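Local coordinates for protein ribonucleotide monophosphatase NagD (Escherichia coli, PDB 2C4N) that probably removes phosphate from a broad range of nucleotides and from some other phosphate compounds, with magnesium as cofactor, as a member of the HAD-like hydrolase superfamily, at residues C8-V13 with L40-P45; T196-D201 with A213-I218; D201-D206 with G223-D228. All coordinates share one frame; numbering follows the deposited sequence.

Contacts 1 and 2 are buried and belong to the same parallel sheet, where strands 5-9 and 196-200 are neighbours. Contact 3 is only partly buried. It shares Asp201 with contact 2 and joins the start of helix 203-212 to the loop after strand 216-220. The chemistry changes with place. Contact 2 is mostly backbone pairing between strands with aliphatic side chains around it. Contact 1 begins in the same way but runs beyond the strand ends into magnesium and phosphate binding. Contact 3 rests on polar bonds to loop atoms and a helix start. All three reach the one magnesium ion, through Asp9 and Asp11 in contact 1 and Asp201 in contacts 2 and 3.

Contact 1 of 3, residues C8-V13 with L40-P45; sequences CDIDGV and LLTNYP. With MG (magnesium ion), chain B; PO4 (phosphate ion), chain D.
Leu41 N donates to Cys8 O at 3.0 Å, and Leu41 O accepts from Ile10 N at the same distance. These bonds join the ends of two parallel strands. Among the apolar groups, Leu40 CD2 rests on Cys8 CB at 3.9 Å. Ile10 CG1 stands beside its backbone N (chi1 -68°) and carries CD1 to within 4.0 Å of Thr42 CB. Beyond the strand ends lies the HAD active site with its DxDxV run. Asp9 OD2 and Asp11 O bind the magnesium ion there, as does a phosphate ion through its O3. Asp11, the catalytic residue by similarity, forms a salt bridge through OD1 with Arg55; Asp9 OD1 forms one with Lys176. The phosphate takes hydrogen bonds from Asp11 N at O1 (3.2 Å) and from Asn43 N at O2 (3.0 Å). Its O4 lies at the edge of the Tyr44 ring. Thr42 OG1 is 3.1 Å from phosphate O1, and Thr42 and Asn43 probably bind substrate. Thr42 OG1 also accepts from Tyr44 N at 3.3 Å, an ST turn, and shares a water with Asp11 OD2. A valine here would probably leave Tyr44 N without its acceptor and the water held by Asp11 alone of the two.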
loop_
_atom_site.group_PDB
_atom_site.type_symbol
_atom_site.label_atom_id
_atom_site.label_comp_id
_atom_site.label_asym_id
_atom_site.label_seq_id
_atom_site.Cartn_x
_atom_site.Cartn_y
_atom_site.Cartn_z
ATOM N N CYS A 8 -2.610 14.185 28.846
ATOM C CA CYS A 8 -3.032 12.837 29.172
ATOM C C CYS A 8 -4.123 12.355 28.242
ATOM O O CYS A 8 -5.175 12.985 28.108
ATOM C CB CYS A 8 -3.522 12.764 30.621
ATOM S SG CYS A 8 -3.925 11.093 31.191
ATOM N N ASP A 9 -3.863 11.229 27.593
ATOM C CA ASP A 9 -4.835 10.648 26.689
ATOM C C ASP A 9 -6.050 10.182 27.494
ATOM O O ASP A 9 -5.932 9.843 28.673
ATOM C CB ASP A 9 -4.214 9.474 25.944
ATOM C CG ASP A 9 -5.207 8.776 25.067
ATOM O OD1 ASP A 9 -5.782 9.437 24.174
ATOM O OD2 ASP A 9 -5.416 7.574 25.282
ATOM N N ILE A 10 -7.213 10.154 26.856
ATOM C CA ILE A 10 -8.438 9.764 27.548
ATOM C C ILE A 10 -8.799 8.284 27.521
ATOM O O ILE A 10 -8.734 7.603 28.544
ATOM C CB ILE A 10 -9.640 10.593 27.012
ATOM C CG1 ILE A 10 -9.457 12.058 27.423
ATOM C CG2 ILE A 10 -10.964 10.035 27.544
ATOM C CD1 ILE A 10 -10.467 13.015 26.812
ATOM N N ASP A 11 -9.174 7.780 26.352
ATOM C CA ASP A 11 -9.585 6.385 26.236
ATOM C C ASP A 11 -8.490 5.355 26.482
ATOM O O ASP A 11 -7.424 5.411 25.883
ATOM C CB ASP A 11 -10.242 6.174 24.871
ATOM C CG ASP A 11 -11.510 6.997 24.719
ATOM O OD1 ASP A 11 -12.449 6.775 25.510
ATOM O OD2 ASP A 11 -11.564 7.871 23.829
ATOM N N GLY A 12 -8.766 4.413 27.380
ATOM C CA GLY A 12 -7.791 3.384 27.699
ATOM C C GLY A 12 -6.793 3.844 28.746
ATOM O O GLY A 12 -5.901 3.094 29.136
ATOM N N VAL A 13 -6.952 5.084 29.202
ATOM C CA VAL A 13 -6.067 5.674 30.200
ATOM C C VAL A 13 -6.867 6.204 31.393
ATOM O O VAL A 13 -6.619 5.829 32.539
ATOM C CB VAL A 13 -5.259 6.848 29.594
ATOM C CG1 VAL A 13 -4.375 7.482 30.663
ATOM C CG2 VAL A 13 -4.413 6.351 28.416
ATOM N N LEU A 40 -6.450 17.105 28.472
ATOM C CA LEU A 40 -6.968 15.753 28.323
ATOM C C LEU A 40 -7.263 15.630 26.836
ATOM O O LEU A 40 -8.175 16.259 26.305
ATOM C CB LEU A 40 -8.228 15.561 29.170
ATOM C CG LEU A 40 -7.993 15.753 30.675
ATOM C CD1 LEU A 40 -9.241 15.322 31.441
ATOM C CD2 LEU A 40 -6.778 14.937 31.129
ATOM N N LEU A 41 -6.459 14.810 26.175
ATOM C CA LEU A 41 -6.530 14.627 24.736
ATOM C C LEU A 41 -7.282 13.407 24.228
ATOM O O LEU A 41 -7.235 12.332 24.823
ATOM C CB LEU A 41 -5.097 14.584 24.193
ATOM C CG LEU A 41 -4.870 14.445 22.686
ATOM C CD1 LEU A 41 -5.142 15.782 22.010
ATOM C CD2 LEU A 41 -3.436 13.998 22.427
ATOM N N THR A 42 -7.995 13.594 23.122
ATOM C CA THR A 42 -8.686 12.491 22.479
ATOM C C THR A 42 -8.657 12.716 20.979
ATOM O O THR A 42 -8.827 13.837 20.503
ATOM C CB THR A 42 -10.151 12.324 22.929
ATOM O OG1 THR A 42 -10.733 11.242 22.188
ATOM C CG2 THR A 42 -10.960 13.591 22.688
ATOM N N ASN A 43 -8.427 11.639 20.236
ATOM C CA ASN A 43 -8.362 11.709 18.785
ATOM C C ASN A 43 -9.731 11.815 18.141
ATOM O O ASN A 43 -9.831 12.131 16.955
ATOM C CB ASN A 43 -7.649 10.474 18.246
ATOM C CG ASN A 43 -6.401 10.823 17.485
ATOM O OD1 ASN A 43 -5.719 11.794 17.814
ATOM N ND2 ASN A 43 -6.072 10.019 16.477
ATOM N N TYR A 44 -10.786 11.559 18.909
ATOM C CA TYR A 44 -12.121 11.619 18.343
ATOM C C TYR A 44 -12.717 13.021 18.389
ATOM O O TYR A 44 -12.562 13.756 19.359
ATOM C CB TYR A 44 -13.007 10.549 18.999
ATOM C CG TYR A 44 -12.498 9.155 18.638
ATOM C CD1 TYR A 44 -11.520 8.522 19.411
ATOM C CD2 TYR A 44 -12.925 8.511 17.470
ATOM C CE1 TYR A 44 -10.978 7.293 19.032
ATOM C CE2 TYR A 44 -12.386 7.281 17.083
ATOM C CZ TYR A 44 -11.413 6.676 17.867
ATOM O OH TYR A 44 -10.874 5.462 17.479
ATOM N N PRO A 45 -13.382 13.416 17.297
ATOM C CA PRO A 45 -14.017 14.720 17.101
ATOM C C PRO A 45 -15.478 14.919 17.434
ATOM O O PRO A 45 -15.993 16.015 17.247
ATOM C CB PRO A 45 -13.783 14.959 15.626
ATOM C CG PRO A 45 -14.086 13.569 15.062
ATOM C CD PRO A 45 -13.384 12.641 16.039
HETATM MG MG MG B . -6.205 5.861 24.087
HETATM P P PO4 D . -8.344 8.369 22.450
HETATM O O1 PO4 D . -8.726 9.262 23.572
HETATM O O2 PO4 D . -7.442 9.094 21.523
HETATM O O3 PO4 D . -7.656 7.180 22.977
HETATM O O4 PO4 D . -9.568 7.942 21.725
HETATM O O HOH W 1 -12.841 10.267 24.313
HETATM O O HOH W 2 -4.514 6.159 22.532
HETATM O O HOH W 3 -6.946 3.856 23.144
#

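Contact 2 of 3, residues T196-D201 with A213-I218; sequences TVIVGD and AGLETI. With MG (magnesium ion), chain B.
Four backbone hydrogen bonds tie Thr196, Ile198 and Gly200 to Glu216 and Ile218. Glu216 N donates to Thr196 O at 3.3 Å, the longest of the four. Ile198 bonds through both its N and its O: N donates to Glu216 O, and O accepts from Ile218 N at 2.9 Å. Gly200 N closes the run on Ile218 O. Val197 CA and Val199 CA add CH...O contacts, to Glu216 O at 3.2 Å and to Ile218 O at 3.4 Å.

The apolar contacts divide between the two faces. On one, Val197 CG2 meets Ile218 CG1 at 3.7 Å, the two side chains crossing at a slant. Val199 runs alongside Ile218 on this face, and Trp239 and Tyr241 of the next strand touch Ile218. On the other face, the CG2 methyls of Ile198 and Thr217 meet at 3.6 Å. Ile198 CG1 is anti to the backbone N (chi1 174°), which leaves the CG2 branch to reach Thr217. Leu215 CD2 touches both Thr196 CG2 (3.8 Å) and Ile198 CB (3.9 Å). Ile182 of helix 180-189 touches both Ile198 and Leu215.

Gly214, with positive phi, ends helix 203-212 in a Schellman motif and turns the chain into its second strand. The arrangement is a beta-alpha-beta unit of the Rossmann-like HAD core, and the loop after its first strand brings the metal ligand Asp201 to the active site.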
loop_
_atom_site.group_PDB
_atom_site.type_symbol
_atom_site.label_atom_id
_atom_site.label_comp_id
_atom_site.label_asym_id
_atom_site.label_seq_id
_atom_site.Cartn_x
_atom_site.Cartn_y
_atom_site.Cartn_z
ATOM N N THR A 196 7.260 18.801 29.289
ATOM C CA THR A 196 5.939 18.202 29.184
ATOM C C THR A 196 6.014 16.703 28.978
ATOM O O THR A 196 6.889 16.198 28.275
ATOM C CB THR A 196 5.141 18.826 28.025
ATOM O OG1 THR A 196 5.080 20.246 28.207
ATOM C CG2 THR A 196 3.719 18.266 27.984
ATOM N N VAL A 197 5.096 15.994 29.619
ATOM C CA VAL A 197 5.026 14.550 29.493
ATOM C C VAL A 197 3.656 14.230 28.925
ATOM O O VAL A 197 2.695 14.967 29.148
ATOM C CB VAL A 197 5.161 13.851 30.877
ATOM C CG1 VAL A 197 4.019 14.281 31.795
ATOM C CG2 VAL A 197 5.155 12.336 30.707
ATOM N N ILE A 198 3.573 13.160 28.152
ATOM C CA ILE A 198 2.287 12.739 27.633
ATOM C C ILE A 198 2.069 11.335 28.163
ATOM O O ILE A 198 2.997 10.529 28.190
ATOM C CB ILE A 198 2.230 12.724 26.081
ATOM C CG1 ILE A 198 0.886 12.128 25.632
ATOM C CG2 ILE A 198 3.398 11.925 25.504
ATOM C CD1 ILE A 198 0.586 12.337 24.160
ATOM N N VAL A 199 0.856 11.062 28.624
ATOM C CA VAL A 199 0.505 9.746 29.141
ATOM C C VAL A 199 -0.478 9.139 28.143
ATOM O O VAL A 199 -1.464 9.775 27.775
ATOM C CB VAL A 199 -0.192 9.841 30.525
ATOM C CG1 VAL A 199 -0.524 8.449 31.037
ATOM C CG2 VAL A 199 0.702 10.569 31.518
ATOM N N GLY A 200 -0.203 7.921 27.690
ATOM C CA GLY A 200 -1.098 7.287 26.735
ATOM C C GLY A 200 -1.037 5.777 26.796
ATOM O O GLY A 200 -0.125 5.216 27.403
ATOM N N ASP A 201 -2.002 5.118 26.158
ATOM C CA ASP A 201 -2.058 3.659 26.160
ATOM C C ASP A 201 -1.706 3.035 24.814
ATOM O O ASP A 201 -1.562 1.816 24.718
ATOM C CB ASP A 201 -3.456 3.186 26.550
ATOM C CG ASP A 201 -4.503 3.608 25.546
ATOM O OD1 ASP A 201 -4.577 4.820 25.279
ATOM O OD2 ASP A 201 -5.238 2.740 25.024
ATOM N N ALA A 213 7.550 14.680 18.995
ATOM C CA ALA A 213 7.365 16.069 19.417
ATOM C C ALA A 213 8.391 16.491 20.469
ATOM O O ALA A 213 8.444 17.655 20.863
ATOM C CB ALA A 213 5.953 16.256 19.968
ATOM N N GLY A 214 9.194 15.539 20.932
ATOM C CA GLY A 214 10.213 15.843 21.920
ATOM C C GLY A 214 9.752 15.744 23.361
ATOM O O GLY A 214 10.403 16.267 24.262
ATOM N N LEU A 215 8.634 15.067 23.595
ATOM C CA LEU A 215 8.123 14.930 24.957
ATOM C C LEU A 215 8.560 13.658 25.660
ATOM O O LEU A 215 8.889 12.653 25.019
ATOM C CB LEU A 215 6.590 14.947 24.964
ATOM C CG LEU A 215 5.781 16.249 24.921
ATOM C CD1 LEU A 215 6.036 16.986 23.627
ATOM C CD2 LEU A 215 4.308 15.912 25.068
ATOM N N GLU A 216 8.559 13.709 26.989
ATOM C CA GLU A 216 8.854 12.528 27.781
ATOM C C GLU A 216 7.535 11.775 27.668
ATOM O O GLU A 216 6.472 12.396 27.609
ATOM C CB GLU A 216 9.137 12.896 29.244
ATOM C CG GLU A 216 10.568 13.323 29.520
ATOM C CD GLU A 216 10.848 13.520 30.999
ATOM O OE1 GLU A 216 9.908 13.391 31.816
ATOM O OE2 GLU A 216 12.016 13.808 31.339
ATOM N N THR A 217 7.590 10.451 27.631
ATOM C CA THR A 217 6.372 9.670 27.483
ATOM C C THR A 217 6.162 8.618 28.559
ATOM O O THR A 217 7.117 8.022 29.056
ATOM C CB THR A 217 6.364 8.950 26.120
ATOM O OG1 THR A 217 7.516 8.099 26.037
ATOM C CG2 THR A 217 6.413 9.961 24.972
ATOM N N ILE A 218 4.900 8.396 28.907
ATOM C CA ILE A 218 4.539 7.382 29.887
ATOM C C ILE A 218 3.473 6.502 29.266
ATOM O O ILE A 218 2.406 6.979 28.881
ATOM C CB ILE A 218 3.949 7.982 31.185
ATOM C CG1 ILE A 218 4.995 8.850 31.886
ATOM C CG2 ILE A 218 3.507 6.853 32.121
ATOM C CD1 ILE A 218 4.494 9.485 33.178
HETATM MG MG MG B . -6.205 5.861 24.087
HETATM O O HOH W 3 -6.946 3.856 23.144
HETATM O O HOH W 2 -4.514 6.159 22.532
#

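Contact 3 of 3, residues D201-D206 with G223-D228; sequences DNLRTD and GVSSLD. With MG (magnesium ion), chain B; PO4 (phosphate ion), chain C.
Asp201 OD2 is gripped from two directions. Val224 N donates to it at 3.0 Å in a nearly straight bond (168°), on the anti lone pair. A water bound to the magnesium ion donates to the same oxygen at 2.8 Å. The other oxygen, OD1, binds the metal at 2.3 Å. The two oxygens thus have separate tasks, and the loop bond helps fix the turn of the carboxylate. Asp201 CG sits between its backbone N and carbonyl carbon (chi1 64°), which turns the carboxylate so that OD2 reaches Val224 N. Gly223 has no side chain, and its CA comes to 3.4 Å from Asp201 OD2. A beta carbon there would clash with this oxygen, so the close approach depends on glycine.

Ser225 binds the backbone at two points. Its N donates to Asp201 O at 2.9 Å. Its OG accepts from Leu203 N at 2.8 Å, and this bond is almost perfectly straight (178°). The Leu203 side chain also packs on Ser225, with CB and CG near OG. Val224 CG1 passes at a slant by Asn202 ND2.

Within the first segment, Asn202 is the N-cap of helix 203-212, and its OD1 accepts from Arg204 N at 2.9 Å. Asp206 OD2 accepts from Asn202 N and from a second metal-bound water, while Asp206 OD1 forms a salt bridge with Lys176. Thr205 OG1 donates to O4 of a phosphate ion at 2.7 Å. Asn202 ND2 adds a weak bond to O2 of that ion, in keeping with the substrate-binding role assigned by similarity to residues 202-205. A metal-binding aspartate after a strand, a capped helix and an acidic residue in its first turn match the GDxxxxD form of HAD motif IV.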
loop_
_atom_site.group_PDB
_atom_site.type_symbol
_atom_site.label_atom_id
_atom_site.label_comp_id
_atom_site.label_asym_id
_atom_site.label_seq_id
_atom_site.Cartn_x
_atom_site.Cartn_y
_atom_site.Cartn_z
ATOM N N ASP A 201 -2.002 5.118 26.158
ATOM C CA ASP A 201 -2.058 3.659 26.160
ATOM C C ASP A 201 -1.706 3.035 24.814
ATOM O O ASP A 201 -1.562 1.816 24.718
ATOM C CB ASP A 201 -3.456 3.186 26.550
ATOM C CG ASP A 201 -4.503 3.608 25.546
ATOM O OD1 ASP A 201 -4.577 4.820 25.279
ATOM O OD2 ASP A 201 -5.238 2.740 25.024
ATOM N N ASN A 202 -1.576 3.859 23.777
ATOM C CA ASN A 202 -1.260 3.346 22.447
ATOM C C ASN A 202 0.138 3.738 21.974
ATOM O O ASN A 202 0.398 4.900 21.662
ATOM C CB ASN A 202 -2.287 3.849 21.431
ATOM C CG ASN A 202 -2.240 3.073 20.128
ATOM O OD1 ASN A 202 -1.194 2.553 19.744
ATOM N ND2 ASN A 202 -3.374 2.997 19.441
ATOM N N LEU A 203 1.030 2.756 21.904
ATOM C CA LEU A 203 2.397 2.995 21.468
ATOM C C LEU A 203 2.473 3.654 20.101
ATOM O O LEU A 203 3.309 4.526 19.871
ATOM C CB LEU A 203 3.170 1.672 21.423
ATOM C CG LEU A 203 3.709 1.126 22.750
ATOM C CD1 LEU A 203 4.072 -0.340 22.595
ATOM C CD2 LEU A 203 4.925 1.939 23.176
ATOM N N ARG A 204 1.592 3.237 19.200
ATOM C CA ARG A 204 1.593 3.752 17.836
ATOM C C ARG A 204 0.942 5.111 17.618
ATOM O O ARG A 204 0.978 5.637 16.508
ATOM C CB ARG A 204 0.972 2.711 16.901
ATOM C CG ARG A 204 1.748 1.403 16.914
ATOM C CD ARG A 204 1.146 0.330 16.021
ATOM N NE ARG A 204 1.849 -0.940 16.197
ATOM C CZ ARG A 204 3.081 -1.189 15.758
ATOM N NH1 ARG A 204 3.761 -0.257 15.100
ATOM N NH2 ARG A 204 3.645 -2.366 15.999
ATOM N N THR A 205 0.351 5.683 18.661
ATOM C CA THR A 205 -0.280 6.990 18.518
ATOM C C THR A 205 0.163 7.977 19.599
ATOM O O THR A 205 0.818 8.974 19.299
ATOM C CB THR A 205 -1.823 6.866 18.500
ATOM O OG1 THR A 205 -2.287 6.325 19.740
ATOM C CG2 THR A 205 -2.270 5.940 17.361
ATOM N N ASP A 206 -0.176 7.705 20.856
ATOM C CA ASP A 206 0.219 8.604 21.941
ATOM C C ASP A 206 1.734 8.681 22.086
ATOM O O ASP A 206 2.322 9.762 22.103
ATOM C CB ASP A 206 -0.352 8.129 23.279
ATOM C CG ASP A 206 -1.847 7.958 23.247
ATOM O OD1 ASP A 206 -2.553 8.969 23.043
ATOM O OD2 ASP A 206 -2.308 6.810 23.426
ATOM N N GLY A 223 -4.828 -0.033 28.391
ATOM C CA GLY A 223 -5.548 0.069 27.134
ATOM C C GLY A 223 -5.078 -0.819 25.988
ATOM O O GLY A 223 -4.859 -2.019 26.160
ATOM N N VAL A 224 -4.911 -0.214 24.815
ATOM C CA VAL A 224 -4.511 -0.925 23.607
ATOM C C VAL A 224 -3.183 -1.668 23.652
ATOM O O VAL A 224 -3.135 -2.874 23.417
ATOM C CB VAL A 224 -4.476 0.034 22.388
ATOM C CG1 VAL A 224 -3.968 -0.700 21.157
ATOM C CG2 VAL A 224 -5.860 0.603 22.136
ATOM N N SER A 225 -2.102 -0.952 23.937
ATOM C CA SER A 225 -0.780 -1.572 23.961
ATOM C C SER A 225 -0.483 -2.427 25.186
ATOM O O SER A 225 -0.969 -2.163 26.290
ATOM C CB SER A 225 0.300 -0.496 23.827
ATOM O OG SER A 225 0.254 0.113 22.550
ATOM N N SER A 226 0.331 -3.458 24.974
ATOM C CA SER A 226 0.737 -4.352 26.050
ATOM C C SER A 226 2.248 -4.244 26.222
ATOM O O SER A 226 2.967 -3.812 25.315
ATOM C CB SER A 226 0.341 -5.791 25.732
ATOM O OG SER A 226 1.024 -6.246 24.585
ATOM N N LEU A 227 2.731 -4.651 27.386
ATOM C CA LEU A 227 4.147 -4.553 27.696
ATOM C C LEU A 227 5.104 -5.174 26.683
ATOM O O LEU A 227 6.131 -4.574 26.353
ATOM C CB LEU A 227 4.410 -5.140 29.085
ATOM C CG LEU A 227 5.841 -4.968 29.611
ATOM C CD1 LEU A 227 6.193 -3.490 29.612
ATOM C CD2 LEU A 227 5.967 -5.561 31.010
ATOM N N ASP A 228 4.782 -6.362 26.180
ATOM C CA ASP A 228 5.677 -7.003 25.227
ATOM C C ASP A 228 5.772 -6.264 23.897
ATOM O O ASP A 228 6.664 -6.541 23.094
ATOM C CB ASP A 228 5.282 -8.467 24.988
ATOM C CG ASP A 228 3.882 -8.622 24.433
ATOM O OD1 ASP A 228 3.391 -7.697 23.751
ATOM O OD2 ASP A 228 3.276 -9.687 24.669
HETATM MG MG MG B . -6.205 5.861 24.087
HETATM P P PO4 C . -5.975 6.503 19.160
HETATM O O1 PO4 C . -7.258 7.037 19.680
HETATM O O2 PO4 C . -5.998 5.022 19.215
HETATM O O3 PO4 C . -5.790 6.942 17.757
HETATM O O4 PO4 C . -4.854 7.012 19.986
HETATM O O HOH W 3 -6.946 3.856 23.144
HETATM O O HOH W 2 -4.514 6.159 22.532
#